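Putative sugar isomerase (Parabacteroides distasonis, PDB 3LMZ) is probably a sugar isomerase or a related enzyme built on a xylose isomerase-like TIM barrel, although its substrate and reaction remain unestablished. Local coordinates at residues Y25-F30 against M236-F240; V201-I205 against L230-K234. All coordinates share one frame; numbering follows the deposited sequence.

Contact 1: Y25-F30 against M236-F240; sequences YTFVNF and MKDPF
F30 and F240 meet as a T-shaped pair where the loops 25-30 and 236-240 come together. The edge of F240 stands over the centre of the F30 face, with ring centroids 4.9 Å apart and planes at 70°. CE2 of F30 also touches CD of P239 at 3.6 Å, while the carbonyl oxygens of M236 and K237 sit at the rim of the F30 ring. Replacing this phenylalanine by alanine is likely to deprive the F240 edge of its facing ring and open a gap beside P239. F27 adds an apolar contact, F240 CE1 lying at its ring edge. Selenomethionine M236 meets Y25: its chain, bent at chi3 (80°), sets CE over the Y25 face in a CH-pi contact, 4.0 Å from the ring centroid, and also against CG1 of V28. SE, set obliquely to the same ring, makes a Met-aromatic contact.

Polar contacts converge on M236 O. N29 ND2 donates to it at 3.0 Å along a nearly straight bond (173°), from above the carbonyl plane, and a water also bound to T26 O and N29 N donates to the same oxygen.

These loops follow strands 19-22 and 227-230, parallel neighbours in the barrel, and lead into helices 32-41 and 240-256. F27 packs on both helices, and F240 also meets L241 of the second subunit.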
loop_
_atom_site.group_PDB
_atom_site.type_symbol
_atom_site.label_atom_id
_atom_site.label_comp_id
_atom_site.label_asym_id
_atom_site.label_seq_id
_atom_site.Cartn_x
_atom_site.Cartn_y
_atom_site.Cartn_z
ATOM N N TYR A 25 -1.471 -15.251 11.650
ATOM C CA TYR A 25 -2.615 -14.694 12.369
ATOM C C TYR A 25 -3.340 -13.602 11.581
ATOM O O TYR A 25 -4.545 -13.369 11.767
ATOM C CB TYR A 25 -2.211 -14.196 13.749
ATOM C CG TYR A 25 -3.329 -13.760 14.632
ATOM C CD1 TYR A 25 -4.219 -14.696 15.133
ATOM C CD2 TYR A 25 -3.461 -12.437 15.023
ATOM C CE1 TYR A 25 -5.239 -14.301 16.009
ATOM C CE2 TYR A 25 -4.440 -12.049 15.916
ATOM C CZ TYR A 25 -5.345 -13.020 16.369
ATOM O OH TYR A 25 -6.362 -12.748 17.294
ATOM N N THR A 26 -2.594 -12.918 10.692
ATOM C CA THR A 26 -3.264 -11.954 9.806
ATOM C C THR A 26 -4.519 -12.553 9.145
ATOM O O THR A 26 -5.514 -11.859 8.908
ATOM C CB THR A 26 -2.296 -11.467 8.765
ATOM O OG1 THR A 26 -1.246 -10.761 9.418
ATOM C CG2 THR A 26 -2.960 -10.549 7.736
ATOM N N PHE A 27 -4.421 -13.864 8.782
ATOM C CA PHE A 27 -5.455 -14.602 8.078
ATOM C C PHE A 27 -6.150 -15.607 9.000
ATOM O O PHE A 27 -6.711 -16.584 8.508
ATOM C CB PHE A 27 -4.807 -15.277 6.855
ATOM C CG PHE A 27 -4.416 -14.311 5.786
ATOM C CD1 PHE A 27 -5.357 -13.833 4.881
ATOM C CD2 PHE A 27 -3.125 -13.810 5.723
ATOM C CE1 PHE A 27 -5.004 -12.908 3.912
ATOM C CE2 PHE A 27 -2.793 -12.875 4.744
ATOM C CZ PHE A 27 -3.730 -12.419 3.881
ATOM N N VAL A 28 -6.334 -15.299 10.285
ATOM C CA VAL A 28 -7.023 -16.221 11.190
ATOM C C VAL A 28 -8.438 -16.524 10.743
ATOM O O VAL A 28 -8.938 -17.621 10.990
ATOM C CB VAL A 28 -7.018 -15.688 12.642
ATOM C CG1 VAL A 28 -7.826 -14.356 12.789
ATOM C CG2 VAL A 28 -7.521 -16.761 13.655
ATOM N N ASN A 29 -9.099 -15.568 10.060
ATOM C CA ASN A 29 -10.454 -15.744 9.615
ATOM C C ASN A 29 -10.613 -16.312 8.183
ATOM O O ASN A 29 -11.759 -16.400 7.660
ATOM C CB ASN A 29 -11.245 -14.423 9.754
ATOM C CG ASN A 29 -11.473 -14.036 11.220
ATOM O OD1 ASN A 29 -11.772 -14.904 12.031
ATOM N ND2 ASN A 29 -11.278 -12.784 11.556
ATOM N N PHE A 30 -9.483 -16.679 7.546
ATOM C CA PHE A 30 -9.420 -17.110 6.169
ATOM C C PHE A 30 -8.695 -18.416 5.968
ATOM O O PHE A 30 -7.774 -18.743 6.735
ATOM C CB PHE A 30 -8.833 -16.010 5.294
ATOM C CG PHE A 30 -9.660 -14.752 5.380
ATOM C CD1 PHE A 30 -10.833 -14.627 4.654
ATOM C CD2 PHE A 30 -9.393 -13.817 6.336
ATOM C CE1 PHE A 30 -11.676 -13.517 4.784
ATOM C CE2 PHE A 30 -10.216 -12.711 6.497
ATOM C CZ PHE A 30 -11.378 -12.556 5.715
HETATM N N MSE A 236 -10.069 -7.501 11.107
HETATM C CA MSE A 236 -9.633 -8.859 10.834
HETATM C C MSE A 236 -10.690 -9.729 10.134
HETATM O O MSE A 236 -10.327 -10.758 9.574
HETATM C CB MSE A 236 -9.138 -9.561 12.117
HETATM C CG MSE A 236 -7.975 -8.832 12.774
HETATM SE SE MSE A 236 -7.061 -9.884 14.066
HETATM C CE MSE A 236 -6.003 -10.907 12.830
ATOM N N LYS A 237 -11.967 -9.324 10.122
ATOM C CA LYS A 237 -12.972 -10.006 9.311
ATOM C C LYS A 237 -12.972 -9.587 7.831
ATOM O O LYS A 237 -13.623 -10.241 7.003
ATOM C CB LYS A 237 -14.367 -9.798 9.899
ATOM C CG LYS A 237 -14.492 -10.392 11.259
ATOM C CD LYS A 237 -15.853 -10.068 11.914
ATOM C CE LYS A 237 -15.859 -8.725 12.621
ATOM N NZ LYS A 237 -15.409 -8.862 14.066
ATOM N N ASP A 238 -12.298 -8.483 7.500
ATOM C CA ASP A 238 -12.151 -7.992 6.106
ATOM C C ASP A 238 -10.904 -7.117 5.976
ATOM O O ASP A 238 -11.011 -5.923 5.786
ATOM C CB ASP A 238 -13.432 -7.262 5.650
ATOM C CG ASP A 238 -13.403 -6.864 4.186
ATOM O OD1 ASP A 238 -12.548 -7.361 3.441
ATOM O OD2 ASP A 238 -14.244 -6.007 3.792
ATOM N N PRO A 239 -9.725 -7.745 6.130
ATOM C CA PRO A 239 -8.496 -6.970 6.338
ATOM C C PRO A 239 -7.720 -6.559 5.058
ATOM O O PRO A 239 -6.635 -5.941 5.116
ATOM C CB PRO A 239 -7.656 -7.959 7.149
ATOM C CG PRO A 239 -8.028 -9.324 6.577
ATOM C CD PRO A 239 -9.524 -9.196 6.427
ATOM N N PHE A 240 -8.228 -7.034 3.903
ATOM C CA PHE A 240 -7.457 -7.044 2.669
ATOM C C PHE A 240 -6.953 -5.627 2.311
ATOM O O PHE A 240 -5.745 -5.444 1.961
ATOM C CB PHE A 240 -8.266 -7.674 1.536
ATOM C CG PHE A 240 -8.624 -9.087 1.845
ATOM C CD1 PHE A 240 -7.725 -10.110 1.636
ATOM C CD2 PHE A 240 -9.849 -9.380 2.438
ATOM C CE1 PHE A 240 -8.069 -11.415 2.001
ATOM C CE2 PHE A 240 -10.187 -10.675 2.812
ATOM C CZ PHE A 240 -9.302 -11.692 2.563
HETATM O O HOH W 1 -8.233 -12.703 9.416
#

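Contact 2: V201-I205 against L230-K234; sequences VGIEI and LEYEK
K234, E204 and Y232 bury the most surface where 201-205 meets 230-234, and the first two are joined by a salt bridge. K234 runs out fully extended, with CG anti to the backbone N (chi1 170°) and every later torsion likewise extended, which carries NZ to 2.8 Å from E204 OE1. The ammonium meets that oxygen on its syn side, 21° out of the carboxylate plane, and the two side chains cross at about a right angle. On the way, CD of K234 passes G202 O at 3.7 Å, and a water accepting from NZ donates to that same carbonyl, so the lysine is tied to strand 202-203 as well as to the acid.

E204 comes within reach because its chain bends at chi2. Its CG lies 3.3 Å from OH of Y232, a packing contact with the carboxylate and ring planes 59° apart. CA of E204 lies at the edge of the Y232 ring. Further along, CD1 of I205 touches CD1 of L230 at 3.8 Å.

The contact thus joins a short strand, 202-203, paired antiparallel with strand 185-193, to the end of strand 227-230 of the TIM barrel and the loop that follows it; 185-193 and 227-230 are themselves parallel neighbours. Helix 240-256 backs the contact: L230 touches I247, Y232 touches I243 and S246, and E204 packs on E245 as well as on R41 of the second subunit.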
loop_
_atom_site.group_PDB
_atom_site.type_symbol
_atom_site.label_atom_id
_atom_site.label_comp_id
_atom_site.label_asym_id
_atom_site.label_seq_id
_atom_site.Cartn_x
_atom_site.Cartn_y
_atom_site.Cartn_z
ATOM N N VAL A 201 -3.716 1.176 19.478
ATOM C CA VAL A 201 -4.328 0.096 18.726
ATOM C C VAL A 201 -3.658 -0.088 17.364
ATOM O O VAL A 201 -2.910 0.763 16.912
ATOM C CB VAL A 201 -5.824 0.323 18.563
ATOM C CG1 VAL A 201 -6.463 0.493 19.962
ATOM C CG2 VAL A 201 -6.112 1.538 17.663
ATOM N N GLY A 202 -3.956 -1.160 16.695
ATOM C CA GLY A 202 -3.377 -1.430 15.406
ATOM C C GLY A 202 -3.907 -0.482 14.371
ATOM O O GLY A 202 -5.061 -0.067 14.404
ATOM N N ILE A 203 -3.062 -0.217 13.384
ATOM C CA ILE A 203 -3.410 0.667 12.280
ATOM C C ILE A 203 -2.538 0.312 11.081
ATOM O O ILE A 203 -1.492 -0.281 11.247
ATOM C CB ILE A 203 -3.302 2.169 12.690
ATOM C CG1 ILE A 203 -4.033 3.096 11.707
ATOM C CG2 ILE A 203 -1.828 2.610 12.938
ATOM C CD1 ILE A 203 -4.187 4.520 12.231
ATOM N N GLU A 204 -2.919 0.787 9.912
ATOM C CA GLU A 204 -2.195 0.542 8.666
ATOM C C GLU A 204 -0.780 1.088 8.824
ATOM O O GLU A 204 -0.608 2.172 9.343
ATOM C CB GLU A 204 -2.922 1.257 7.513
ATOM C CG GLU A 204 -4.247 0.658 7.183
ATOM C CD GLU A 204 -5.435 1.216 7.966
ATOM O OE1 GLU A 204 -5.295 1.794 9.072
ATOM O OE2 GLU A 204 -6.610 1.055 7.486
ATOM N N ILE A 205 0.212 0.363 8.283
ATOM C CA ILE A 205 1.592 0.777 8.343
ATOM C C ILE A 205 1.732 2.117 7.653
ATOM O O ILE A 205 1.233 2.336 6.527
ATOM C CB ILE A 205 2.542 -0.271 7.714
ATOM C CG1 ILE A 205 2.618 -1.478 8.662
ATOM C CG2 ILE A 205 3.917 0.356 7.399
ATOM C CD1 ILE A 205 3.553 -2.572 8.199
ATOM N N LEU A 230 4.341 -9.410 8.309
ATOM C CA LEU A 230 3.239 -8.554 8.670
ATOM C C LEU A 230 2.186 -9.274 9.455
ATOM O O LEU A 230 1.664 -10.299 9.043
ATOM C CB LEU A 230 2.594 -7.897 7.411
ATOM C CG LEU A 230 1.323 -7.080 7.651
ATOM C CD1 LEU A 230 1.586 -5.859 8.492
ATOM C CD2 LEU A 230 0.606 -6.723 6.309
ATOM N N GLU A 231 1.903 -8.753 10.638
ATOM C CA GLU A 231 0.826 -9.272 11.488
ATOM C C GLU A 231 -0.202 -8.172 11.658
ATOM O O GLU A 231 -0.094 -7.272 12.496
ATOM C CB GLU A 231 1.351 -9.764 12.834
ATOM C CG GLU A 231 0.298 -10.497 13.622
ATOM C CD GLU A 231 0.868 -11.219 14.827
ATOM O OE1 GLU A 231 1.479 -10.532 15.701
ATOM O OE2 GLU A 231 0.684 -12.446 14.899
ATOM N N TYR A 232 -1.188 -8.208 10.779
ATOM C CA TYR A 232 -2.192 -7.143 10.657
ATOM C C TYR A 232 -3.432 -7.442 11.481
ATOM O O TYR A 232 -4.131 -8.425 11.210
ATOM C CB TYR A 232 -2.605 -6.907 9.189
ATOM C CG TYR A 232 -3.377 -5.652 9.014
ATOM C CD1 TYR A 232 -2.741 -4.451 9.154
ATOM C CD2 TYR A 232 -4.697 -5.655 8.686
ATOM C CE1 TYR A 232 -3.468 -3.211 9.050
ATOM C CE2 TYR A 232 -5.426 -4.445 8.516
ATOM C CZ TYR A 232 -4.809 -3.244 8.752
ATOM O OH TYR A 232 -5.516 -2.060 8.594
ATOM N N GLU A 233 -3.670 -6.649 12.546
ATOM C CA GLU A 233 -4.683 -6.942 13.571
ATOM C C GLU A 233 -5.728 -5.846 13.673
ATOM O O GLU A 233 -6.157 -5.427 14.728
ATOM C CB GLU A 233 -4.020 -7.145 14.944
ATOM C CG GLU A 233 -2.925 -8.220 14.899
ATOM C CD GLU A 233 -2.052 -8.353 16.163
ATOM O OE1 GLU A 233 -1.619 -7.332 16.857
ATOM O OE2 GLU A 233 -1.739 -9.545 16.396
ATOM N N LYS A 234 -6.129 -5.357 12.542
ATOM C CA LYS A 234 -7.210 -4.402 12.399
ATOM C C LYS A 234 -8.152 -4.944 11.338
ATOM O O LYS A 234 -7.703 -5.601 10.384
ATOM C CB LYS A 234 -6.626 -3.072 11.962
ATOM C CG LYS A 234 -7.675 -2.019 11.520
ATOM C CD LYS A 234 -7.085 -0.671 11.314
ATOM C CE LYS A 234 -8.127 0.384 10.813
ATOM N NZ LYS A 234 -7.495 1.753 10.795
HETATM O O HOH W 2 -6.763 2.071 13.572
HETATM O O HOH W 3 -4.822 -4.336 16.949
#

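Overall arrangement
Both contacts draw on the same connection between strand 227-230 and helix 240-256, contact 2 using its beginning and contact 1 its end. Contact 2, nested within the chain loop that contact 1 closes, is the more interior, most of its touching residues buried and none exposed; contact 1 reaches the surface at N29 and K237. Contact 1 relies on rings, a selenomethionine and one shared carbonyl, whereas contact 2 centres on an ion pair and bridging waters. They touch at T26, whose OG1 probably hydrogen-bonds Y232 N and L230 O, tying loop 25-30 to contact 2 as well. Y25 and E231, packed together at this junction, both lie beside a bound citrate, which may mark the barrel's pocket.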